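PDB 5TXE: AtxE2 from Asticcacaulis excentricus, which hydrolyses the isopeptide bond of the lasso peptides astexin-2 and astexin-3, recognising chiefly their knotted loop structure and releasing linear peptides. Local coordinates for residues A[63-74]-A[86-94]; A[182-192]-A[225-236]. The protein carries 1 engineered substitution. All blocks are in the same frame, centred on the assembly; numbering follows the deposited sequence.

Interaction 1. Residues A[63-74]-A[86-94]; sequences LSPDGRYVAFQV and FRMVVKATD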
loop_
_atom_site.group_PDB
_atom_site.type_symbol
_atom_site.label_atom_id
_atom_site.label_comp_id
_atom_site.label_asym_id
_atom_site.label_seq_id
_atom_site.Cartn_x
_atom_site.Cartn_y
_atom_site.Cartn_z
ATOM N N LEU A 63 -1.882 -20.255 9.997
ATOM C CA LEU A 63 -1.759 -21.738 9.991
ATOM C C LEU A 63 -2.563 -22.322 11.100
ATOM O O LEU A 63 -2.635 -21.760 12.194
ATOM C CB LEU A 63 -0.343 -22.185 10.210
ATOM C CG LEU A 63 0.581 -21.802 9.080
ATOM C CD1 LEU A 63 2.002 -22.221 9.421
ATOM C CD2 LEU A 63 0.169 -22.478 7.797
ATOM N N SER A 64 -3.169 -23.463 10.832
ATOM C CA SER A 64 -3.851 -24.189 11.905
ATOM C C SER A 64 -2.846 -24.558 13.050
ATOM O O SER A 64 -1.633 -24.637 12.804
ATOM C CB SER A 64 -4.520 -25.441 11.332
ATOM O OG SER A 64 -3.577 -26.365 10.813
ATOM N N PRO A 65 -3.335 -24.750 14.275
ATOM C CA PRO A 65 -2.513 -25.234 15.406
ATOM C C PRO A 65 -1.618 -26.420 15.075
ATOM O O PRO A 65 -0.441 -26.340 15.349
ATOM C CB PRO A 65 -3.549 -25.591 16.458
ATOM C CG PRO A 65 -4.583 -24.538 16.180
ATOM C CD PRO A 65 -4.734 -24.639 14.695
ATOM N N ASP A 66 -2.108 -27.428 14.362
ATOM C CA ASP A 66 -1.234 -28.556 13.974
ATOM C C ASP A 66 -0.401 -28.285 12.734
ATOM O O ASP A 66 0.342 -29.165 12.269
ATOM C CB ASP A 66 -2.036 -29.865 13.789
ATOM C CG ASP A 66 -3.002 -29.842 12.576
ATOM O OD1 ASP A 66 -3.034 -28.856 11.797
ATOM O OD2 ASP A 66 -3.747 -30.839 12.418
ATOM N N GLY A 67 -0.538 -27.103 12.142
ATOM C CA GLY A 67 0.249 -26.770 10.934
ATOM C C GLY A 67 -0.189 -27.362 9.604
ATOM O O GLY A 67 0.448 -27.120 8.580
ATOM N N ARG A 68 -1.252 -28.149 9.593
ATOM C CA ARG A 68 -1.618 -28.864 8.370
ATOM C C ARG A 68 -2.492 -28.075 7.400
ATOM O O ARG A 68 -2.633 -28.478 6.261
ATOM C CB ARG A 68 -2.236 -30.233 8.719
ATOM C CG ARG A 68 -1.137 -31.241 9.176
ATOM C CD ARG A 68 -1.557 -32.695 9.478
ATOM N NE ARG A 68 -2.901 -32.685 10.062
ATOM C CZ ARG A 68 -3.955 -33.349 9.587
ATOM N NH1 ARG A 68 -3.841 -34.164 8.539
ATOM N NH2 ARG A 68 -5.136 -33.209 10.182
ATOM N N TYR A 69 -3.076 -26.964 7.859
ATOM C CA TYR A 69 -3.950 -26.141 7.019
ATOM C C TYR A 69 -3.557 -24.669 7.098
ATOM O O TYR A 69 -3.006 -24.214 8.100
ATOM C CB TYR A 69 -5.430 -26.345 7.407
ATOM C CG TYR A 69 -5.874 -27.744 7.134
ATOM C CD1 TYR A 69 -6.316 -28.115 5.870
ATOM C CD2 TYR A 69 -5.805 -28.742 8.138
ATOM C CE1 TYR A 69 -6.701 -29.425 5.607
ATOM C CE2 TYR A 69 -6.179 -30.058 7.873
ATOM C CZ TYR A 69 -6.611 -30.392 6.603
ATOM O OH TYR A 69 -6.989 -31.690 6.320
ATOM N N VAL A 70 -3.797 -23.943 6.016
ATOM C CA VAL A 70 -3.623 -22.500 6.020
ATOM C C VAL A 70 -4.952 -21.853 5.635
ATOM O O VAL A 70 -5.613 -22.285 4.702
ATOM C CB VAL A 70 -2.498 -22.045 5.089
ATOM C CG1 VAL A 70 -2.710 -22.462 3.655
ATOM C CG2 VAL A 70 -2.309 -20.535 5.194
ATOM N N ALA A 71 -5.335 -20.833 6.384
ATOM C CA ALA A 71 -6.556 -20.081 6.149
ATOM C C ALA A 71 -6.203 -18.632 5.772
ATOM O O ALA A 71 -5.264 -18.031 6.326
ATOM C CB ALA A 71 -7.417 -20.092 7.404
ATOM N N PHE A 72 -6.963 -18.087 4.829
ATOM C CA PHE A 72 -6.700 -16.768 4.282
ATOM C C PHE A 72 -7.914 -16.312 3.478
ATOM O O PHE A 72 -8.699 -17.149 3.040
ATOM C CB PHE A 72 -5.480 -16.816 3.363
ATOM C CG PHE A 72 -5.576 -17.846 2.258
ATOM C CD1 PHE A 72 -5.357 -19.166 2.516
ATOM C CD2 PHE A 72 -5.910 -17.480 0.973
ATOM C CE1 PHE A 72 -5.434 -20.110 1.497
ATOM C CE2 PHE A 72 -6.023 -18.405 -0.038
ATOM C CZ PHE A 72 -5.775 -19.734 0.218
ATOM N N GLN A 73 -8.039 -14.993 3.276
ATOM C CA GLN A 73 -9.102 -14.366 2.486
ATOM C C GLN A 73 -8.670 -13.994 1.113
ATOM O O GLN A 73 -7.581 -13.446 0.911
ATOM C CB GLN A 73 -9.629 -13.131 3.180
ATOM C CG GLN A 73 -10.853 -12.537 2.526
ATOM C CD GLN A 73 -11.085 -11.129 3.048
ATOM O OE1 GLN A 73 -12.103 -10.827 3.752
ATOM N NE2 GLN A 73 -10.097 -10.250 2.767
ATOM N N VAL A 74 -9.527 -14.329 0.148
ATOM C CA VAL A 74 -9.335 -13.977 -1.270
ATOM C C VAL A 74 -10.367 -12.946 -1.663
ATOM O O VAL A 74 -11.511 -13.027 -1.254
ATOM C CB VAL A 74 -9.447 -15.189 -2.240
ATOM C CG1 VAL A 74 -9.294 -14.724 -3.674
ATOM C CG2 VAL A 74 -8.321 -16.199 -1.988
ATOM N N PHE A 86 -15.585 -11.447 -1.602
ATOM C CA PHE A 86 -14.630 -12.002 -0.654
ATOM C C PHE A 86 -14.940 -13.469 -0.323
ATOM O O PHE A 86 -16.083 -13.838 -0.204
ATOM C CB PHE A 86 -14.635 -11.185 0.630
ATOM C CG PHE A 86 -14.160 -9.782 0.449
ATOM C CD1 PHE A 86 -12.810 -9.505 0.502
ATOM C CD2 PHE A 86 -15.046 -8.756 0.210
ATOM C CE1 PHE A 86 -12.341 -8.228 0.343
ATOM C CE2 PHE A 86 -14.580 -7.468 0.055
ATOM C CZ PHE A 86 -13.225 -7.215 0.117
ATOM N N ARG A 87 -13.892 -14.278 -0.154
ATOM C CA ARG A 87 -14.021 -15.714 0.233
ATOM C C ARG A 87 -12.986 -15.994 1.327
ATOM O O ARG A 87 -11.819 -15.586 1.186
ATOM C CB ARG A 87 -13.640 -16.699 -0.882
ATOM C CG ARG A 87 -14.054 -16.414 -2.263
ATOM C CD ARG A 87 -13.673 -17.539 -3.193
ATOM N NE ARG A 87 -12.573 -17.232 -4.102
ATOM C CZ ARG A 87 -11.549 -18.041 -4.305
ATOM N NH1 ARG A 87 -11.430 -19.194 -3.627
ATOM N NH2 ARG A 87 -10.620 -17.720 -5.180
ATOM N N MET A 88 -13.407 -16.669 2.387
ATOM C CA MET A 88 -12.470 -17.215 3.355
ATOM C C MET A 88 -12.114 -18.654 2.908
ATOM O O MET A 88 -12.996 -19.513 2.717
ATOM C CB MET A 88 -13.095 -17.160 4.736
ATOM C CG MET A 88 -12.183 -17.555 5.891
ATOM S SD MET A 88 -10.578 -16.675 6.001
ATOM C CE MET A 88 -11.261 -15.107 6.508
ATOM N N VAL A 89 -10.832 -18.888 2.684
ATOM C CA VAL A 89 -10.322 -20.114 2.098
ATOM C C VAL A 89 -9.424 -20.945 3.054
ATOM O O VAL A 89 -8.678 -20.384 3.841
ATOM C CB VAL A 89 -9.527 -19.819 0.868
ATOM C CG1 VAL A 89 -9.196 -21.115 0.122
ATOM C CG2 VAL A 89 -10.356 -18.928 -0.058
ATOM N N VAL A 90 -9.565 -22.269 3.024
ATOM C CA VAL A 90 -8.734 -23.174 3.809
ATOM C C VAL A 90 -8.083 -24.131 2.825
ATOM O O VAL A 90 -8.720 -24.624 1.939
ATOM C CB VAL A 90 -9.557 -23.938 4.821
ATOM C CG1 VAL A 90 -8.712 -25.016 5.473
ATOM C CG2 VAL A 90 -10.078 -22.995 5.893
ATOM N N LYS A 91 -6.786 -24.317 2.944
ATOM C CA LYS A 91 -6.012 -25.138 2.006
ATOM C C LYS A 91 -5.005 -25.998 2.802
ATOM O O LYS A 91 -4.300 -25.480 3.679
ATOM C CB LYS A 91 -5.265 -24.230 1.064
ATOM C CG LYS A 91 -4.198 -24.906 0.239
ATOM C CD LYS A 91 -4.799 -25.838 -0.784
ATOM C CE LYS A 91 -3.735 -26.159 -1.827
ATOM N NZ LYS A 91 -4.258 -26.999 -2.907
ATOM N N ALA A 92 -4.951 -27.290 2.520
ATOM C CA ALA A 92 -3.992 -28.185 3.222
ATOM C C ALA A 92 -2.598 -27.802 2.811
ATOM O O ALA A 92 -2.328 -27.613 1.618
ATOM C CB ALA A 92 -4.249 -29.641 2.880
ATOM N N THR A 93 -1.711 -27.671 3.786
ATOM C CA THR A 93 -0.360 -27.263 3.479
ATOM C C THR A 93 0.437 -28.339 2.753
ATOM O O THR A 93 1.436 -28.016 2.148
ATOM C CB THR A 93 0.383 -26.805 4.711
ATOM O OG1 THR A 93 0.352 -27.851 5.684
ATOM C CG2 THR A 93 -0.305 -25.620 5.291
ATOM N N ASP A 94 -0.023 -29.580 2.712
ATOM C CA ASP A 94 0.710 -30.622 1.928
ATOM C C ASP A 94 0.473 -30.587 0.428
ATOM O O ASP A 94 1.078 -31.335 -0.310
ATOM C CB ASP A 94 0.433 -32.046 2.474
ATOM C CG ASP A 94 -1.004 -32.522 2.255
ATOM O OD1 ASP A 94 -1.755 -31.972 1.418
ATOM O OD2 ASP A 94 -1.396 -33.476 2.959
HETATM O O HOH W 1 -1.406 -30.458 5.004
#
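Phe72 lays one face of its ring over Val89, whose CB stands 4.0 Å from the ring centroid, 19° off the normal, a CH-pi contact. The ring reaches this place because its CG sits between the backbone N and the carbonyl carbon (chi1 55°), which folds it across the hydrogen-bonded pair it makes with Val89; CB of Lys91 meets it at the edge. On the same side of the sheet Val89 CG2 touches Val74 CG2 at 3.9 Å. Next along, Val74 and Arg87 run side by side, pointing the same way, with Val74 CB over one face of the guanidinium and CG1 3.6 Å from NH2.

On the other face the extended Gln73 brings its amide obliquely to the Phe86 ring, planes 41° apart, with CD 3.5 Å from CD1, while Tyr69 CE1 rests 3.7 Å from Ala92 CB. Leu141 and Trp134 of the neighbouring sheet lie against this face.

Strands 69-78 and 83-92 form a beta hairpin in an antiparallel sheet continued by 100-104, consistent with a propeller blade of prolyl oligopeptidase-family enzymes. Thr93 ties down the turn before it: OG1 donates to Gly67 O, 3.0 Å, on a lone pair in the carbonyl plane, and N donates to Arg68 O. The hydrogen-bonded pairs satisfy each other, and neighbouring strands take up groups of the residues between. Chemically, the side chains meet mainly through apolar atoms; polar ones lend aliphatic parts or flat faces, while their charged ends bond elsewhere, Arg87 to Asp101 and Tyr388, Lys91 to Thr97.

Interaction 2. Residues A[182-192]-A[225-236]; sequences NTLIYSGRPGF and EPISIVYQVLDL
Arg189, at the end of strand 183-188 and in the N-cap position of helix 190-202, lays its side chain along residues 225-229 of the other segment. CB lies 4.0 Å from Ile227 CG2. CG, anti to the carbonyl carbon (chi1 -64°), comes 3.5 Å from Ser228 O and also touches Ile229 CG1. CD returns to Ile227 CG2, and the bend at chi3 then carries the guanidinium toward Glu225. NH1 and Glu225 OE2 form a long salt bridge, 3.9 Å, with OE2 at the guanidinium edge, near its plane. Water 3 fills in between them, accepting from NH1 and donating to both OE2 and Ile227 O. NE has its stronger partner in Glu174, and NH1 also bonds Ala119 O.

Farther down, Tyr186 and Gln232 lie alongside each other as a hydrogen-bonded pair, joined by bonds between Tyr186 N and Gln232 O and between Gln232 N and Tyr186 O. Gln232 CB sits over one face of the ring, 4.0 Å from its centroid, and the ring and amide planes are 89° apart. With an alanine here in place of Tyr186 the ring is gone, and the aliphatic part of Gln232 would probably lose its cover on that side. At the other end of the strands Thr183 CG2 presses on Val233 CG1 at 3.4 Å, tighter than usual, and Leu236 N donates to Asn182 O.

Strands 183-188 and 230-235 are the two inner strands of a four-stranded antiparallel sheet, as in a propeller blade, flanked by 173-178 and 240-243. Leu184 and Tyr186 pack on strand 163-167 of the preceding sheet, while Ile227 meets the first turn of helix 190-202, and Glu225 lies about 9 Å, side chain to side chain, from Trp116, which binds astexin-3.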
loop_
_atom_site.group_PDB
_atom_site.type_symbol
_atom_site.label_atom_id
_atom_site.label_comp_id
_atom_site.label_asym_id
_atom_site.label_seq_id
_atom_site.Cartn_x
_atom_site.Cartn_y
_atom_site.Cartn_z
ATOM N N ASN A 182 -14.880 -22.738 22.845
ATOM C CA ASN A 182 -16.234 -22.224 22.963
ATOM C C ASN A 182 -16.287 -20.805 23.484
ATOM O O ASN A 182 -17.358 -20.327 23.852
ATOM C CB ASN A 182 -17.022 -23.108 23.963
ATOM C CG ASN A 182 -17.044 -24.557 23.537
ATOM O OD1 ASN A 182 -17.665 -24.897 22.514
ATOM N ND2 ASN A 182 -16.301 -25.412 24.258
ATOM N N THR A 183 -15.151 -20.115 23.528
ATOM C CA THR A 183 -15.141 -18.811 24.163
ATOM C C THR A 183 -14.301 -17.840 23.351
ATOM O O THR A 183 -13.203 -18.197 22.917
ATOM C CB THR A 183 -14.553 -18.951 25.556
ATOM O OG1 THR A 183 -15.224 -20.015 26.256
ATOM C CG2 THR A 183 -14.673 -17.682 26.299
ATOM N N LEU A 184 -14.827 -16.628 23.127
ATOM C CA LEU A 184 -14.160 -15.627 22.285
ATOM C C LEU A 184 -14.028 -14.376 23.085
ATOM O O LEU A 184 -14.960 -13.958 23.773
ATOM C CB LEU A 184 -14.969 -15.304 21.003
ATOM C CG LEU A 184 -15.114 -16.380 19.944
ATOM C CD1 LEU A 184 -16.163 -15.941 18.937
ATOM C CD2 LEU A 184 -13.800 -16.613 19.234
ATOM N N ILE A 185 -12.884 -13.739 22.934
ATOM C CA ILE A 185 -12.716 -12.393 23.466
ATOM C C ILE A 185 -12.636 -11.404 22.292
ATOM O O ILE A 185 -12.074 -11.705 21.251
ATOM C CB ILE A 185 -11.447 -12.293 24.340
ATOM C CG1 ILE A 185 -11.309 -10.892 24.864
ATOM C CG2 ILE A 185 -10.202 -12.687 23.565
ATOM C CD1 ILE A 185 -10.288 -10.767 25.976
ATOM N N TYR A 186 -13.225 -10.245 22.464
ATOM C CA TYR A 186 -13.303 -9.282 21.391
ATOM C C TYR A 186 -13.297 -7.879 21.915
ATOM O O TYR A 186 -13.584 -7.637 23.090
ATOM C CB TYR A 186 -14.561 -9.498 20.558
ATOM C CG TYR A 186 -15.885 -9.139 21.231
ATOM C CD1 TYR A 186 -16.585 -10.056 22.029
ATOM C CD2 TYR A 186 -16.488 -7.920 21.003
ATOM C CE1 TYR A 186 -17.836 -9.758 22.606
ATOM C CE2 TYR A 186 -17.739 -7.623 21.587
ATOM C CZ TYR A 186 -18.401 -8.557 22.385
ATOM O OH TYR A 186 -19.638 -8.246 22.938
ATOM N N SER A 187 -12.884 -6.965 21.034
ATOM C CA SER A 187 -12.643 -5.568 21.397
ATOM C C SER A 187 -13.360 -4.605 20.477
ATOM O O SER A 187 -13.743 -4.958 19.360
ATOM C CB SER A 187 -11.145 -5.261 21.304
ATOM O OG SER A 187 -10.637 -5.448 20.011
ATOM N N GLY A 188 -13.523 -3.378 20.946
ATOM C CA GLY A 188 -14.004 -2.266 20.097
ATOM C C GLY A 188 -14.250 -1.021 20.920
ATOM O O GLY A 188 -13.863 -1.002 22.086
ATOM N N ARG A 189 -14.959 -0.022 20.363
ATOM C CA ARG A 189 -15.025 1.277 20.964
ATOM C C ARG A 189 -16.420 1.869 21.050
ATOM O O ARG A 189 -16.761 2.787 20.313
ATOM C CB ARG A 189 -14.064 2.230 20.230
ATOM C CG ARG A 189 -12.592 1.813 20.369
ATOM C CD ARG A 189 -11.594 2.735 19.674
ATOM N NE ARG A 189 -11.840 2.787 18.250
ATOM C CZ ARG A 189 -11.328 3.716 17.443
ATOM N NH1 ARG A 189 -10.521 4.646 17.917
ATOM N NH2 ARG A 189 -11.609 3.697 16.171
ATOM N N PRO A 190 -17.205 1.413 22.020
ATOM C CA PRO A 190 -18.521 2.001 22.170
ATOM C C PRO A 190 -18.402 3.469 22.445
ATOM O O PRO A 190 -19.317 4.214 22.131
ATOM C CB PRO A 190 -19.096 1.282 23.403
ATOM C CG PRO A 190 -17.922 0.646 24.084
ATOM C CD PRO A 190 -16.990 0.296 22.964
ATOM N N GLY A 191 -17.304 3.914 23.055
ATOM C CA GLY A 191 -17.143 5.372 23.305
ATOM C C GLY A 191 -17.160 6.204 21.998
ATOM O O GLY A 191 -17.469 7.394 22.003
ATOM N N PHE A 192 -16.769 5.595 20.901
ATOM C CA PHE A 192 -16.668 6.286 19.640
ATOM C C PHE A 192 -18.089 6.554 19.185
ATOM O O PHE A 192 -18.409 7.653 18.762
ATOM C CB PHE A 192 -15.898 5.465 18.605
ATOM C CG PHE A 192 -15.770 6.158 17.290
ATOM C CD1 PHE A 192 -16.796 6.097 16.373
ATOM C CD2 PHE A 192 -14.665 6.913 16.989
ATOM C CE1 PHE A 192 -16.693 6.763 15.158
ATOM C CE2 PHE A 192 -14.564 7.572 15.795
ATOM C CZ PHE A 192 -15.561 7.507 14.861
ATOM N N GLU A 225 -9.486 11.655 20.008
ATOM C CA GLU A 225 -8.901 10.878 21.107
ATOM C C GLU A 225 -8.982 11.681 22.417
ATOM O O GLU A 225 -8.970 12.895 22.365
ATOM C CB GLU A 225 -7.453 10.574 20.751
ATOM C CG GLU A 225 -7.306 9.495 19.691
ATOM C CD GLU A 225 -7.841 8.148 20.174
ATOM O OE1 GLU A 225 -8.086 7.963 21.399
ATOM O OE2 GLU A 225 -8.003 7.247 19.335
ATOM N N PRO A 226 -9.026 11.064 23.602
ATOM C CA PRO A 226 -8.826 9.623 23.804
ATOM C C PRO A 226 -10.167 8.928 23.759
ATOM O O PRO A 226 -11.138 9.417 24.333
ATOM C CB PRO A 226 -8.270 9.558 25.242
ATOM C CG PRO A 226 -8.969 10.702 25.946
ATOM C CD PRO A 226 -9.182 11.794 24.887
ATOM N N ILE A 227 -10.221 7.796 23.101
ATOM C CA ILE A 227 -11.395 6.961 23.164
ATOM C C ILE A 227 -10.879 5.569 23.529
ATOM O O ILE A 227 -10.048 5.017 22.824
ATOM C CB ILE A 227 -12.070 6.823 21.782
ATOM C CG1 ILE A 227 -12.671 8.132 21.310
ATOM C CG2 ILE A 227 -13.147 5.745 21.806
ATOM C CD1 ILE A 227 -13.780 8.716 22.173
ATOM N N SER A 228 -11.409 4.974 24.591
ATOM C CA SER A 228 -10.890 3.697 25.051
ATOM C C SER A 228 -11.443 2.497 24.313
ATOM O O SER A 228 -12.569 2.496 23.801
ATOM C CB SER A 228 -11.283 3.461 26.506
ATOM O OG SER A 228 -11.135 4.619 27.277
ATOM N N ILE A 229 -10.650 1.443 24.367
ATOM C CA ILE A 229 -11.026 0.166 23.862
ATOM C C ILE A 229 -11.625 -0.658 25.004
ATOM O O ILE A 229 -11.103 -0.629 26.093
ATOM C CB ILE A 229 -9.791 -0.506 23.313
ATOM C CG1 ILE A 229 -9.199 0.367 22.212
ATOM C CG2 ILE A 229 -10.148 -1.881 22.753
ATOM C CD1 ILE A 229 -7.944 -0.230 21.571
ATOM N N VAL A 230 -12.740 -1.347 24.748
ATOM C CA VAL A 230 -13.499 -2.148 25.713
ATOM C C VAL A 230 -13.385 -3.590 25.273
ATOM O O VAL A 230 -13.357 -3.875 24.054
ATOM C CB VAL A 230 -14.938 -1.667 25.725
ATOM C CG1 VAL A 230 -15.923 -2.660 26.294
ATOM C CG2 VAL A 230 -15.039 -0.367 26.479
ATOM N N TYR A 231 -13.204 -4.490 26.247
ATOM C CA TYR A 231 -12.980 -5.934 25.986
ATOM C C TYR A 231 -14.135 -6.674 26.575
ATOM O O TYR A 231 -14.544 -6.352 27.664
ATOM C CB TYR A 231 -11.690 -6.415 26.632
ATOM C CG TYR A 231 -10.549 -5.609 26.123
ATOM C CD1 TYR A 231 -9.923 -5.964 24.940
ATOM C CD2 TYR A 231 -10.101 -4.446 26.804
ATOM C CE1 TYR A 231 -8.896 -5.185 24.423
ATOM C CE2 TYR A 231 -9.072 -3.658 26.289
ATOM C CZ TYR A 231 -8.467 -4.048 25.103
ATOM O OH TYR A 231 -7.449 -3.340 24.518
ATOM N N GLN A 232 -14.659 -7.666 25.870
ATOM C CA GLN A 232 -15.748 -8.490 26.379
ATOM C C GLN A 232 -15.503 -9.918 25.959
ATOM O O GLN A 232 -14.783 -10.172 24.982
ATOM C CB GLN A 232 -17.106 -8.055 25.783
ATOM C CG GLN A 232 -17.657 -6.673 26.102
ATOM C CD GLN A 232 -18.637 -6.684 27.258
ATOM O OE1 GLN A 232 -19.806 -7.069 27.133
ATOM N NE2 GLN A 232 -18.170 -6.230 28.381
ATOM N N VAL A 233 -16.124 -10.853 26.669
ATOM C CA VAL A 233 -15.977 -12.267 26.375
ATOM C C VAL A 233 -17.334 -12.863 26.150
ATOM O O VAL A 233 -18.255 -12.616 26.926
ATOM C CB VAL A 233 -15.322 -13.023 27.549
ATOM C CG1 VAL A 233 -15.232 -14.506 27.234
ATOM C CG2 VAL A 233 -13.928 -12.474 27.780
ATOM N N LEU A 234 -17.435 -13.677 25.104
ATOM C CA LEU A 234 -18.641 -14.344 24.784
ATOM C C LEU A 234 -18.445 -15.833 24.885
ATOM O O LEU A 234 -17.575 -16.380 24.233
ATOM C CB LEU A 234 -19.088 -14.006 23.348
ATOM C CG LEU A 234 -20.330 -14.822 22.969
ATOM C CD1 LEU A 234 -21.580 -14.069 23.303
ATOM C CD2 LEU A 234 -20.359 -15.211 21.494
ATOM N N ASP A 235 -19.318 -16.496 25.644
ATOM C CA ASP A 235 -19.380 -17.974 25.681
ATOM C C ASP A 235 -20.342 -18.434 24.604
ATOM O O ASP A 235 -21.519 -18.210 24.697
ATOM C CB ASP A 235 -19.866 -18.411 27.076
ATOM C CG ASP A 235 -19.947 -19.952 27.264
ATOM O OD1 ASP A 235 -19.848 -20.773 26.292
ATOM O OD2 ASP A 235 -20.132 -20.312 28.443
ATOM N N LEU A 236 -19.839 -19.077 23.574
ATOM C CA LEU A 236 -20.675 -19.467 22.455
ATOM C C LEU A 236 -21.693 -20.533 22.796
ATOM O O LEU A 236 -22.645 -20.692 22.090
ATOM C CB LEU A 236 -19.817 -20.002 21.330
ATOM C CG LEU A 236 -18.923 -18.995 20.624
ATOM C CD1 LEU A 236 -17.909 -19.736 19.771
ATOM C CD2 LEU A 236 -19.740 -18.078 19.761
HETATM O O HOH W 2 -15.545 -5.444 23.104
HETATM O O HOH W 3 -9.078 5.019 20.259
HETATM O O HOH W 4 -15.082 2.910 24.290
#

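How the interactions relate
From the N terminus the chain first enters residues 63-74, turns through a short connection and comes back as 86-94, so interaction 1 closes a local hairpin. Only after it is complete does interaction 2 open: 182-192 runs from a strand into the start of helix 190-202, and 32 residues intervene before 225-236, which returns to pair with the strand it left. The two contacts are therefore in series, neither nested nor crossing. The centres of interactions 1 and 2 are 26 Å apart and the nearest atoms of interactions 1 and 2 about 12 Å apart, without touching. Each ties together one antiparallel sheet, and the sheet of strands 133-134, 140-147, 150-157 and 163-167 lies between them, in contact with both.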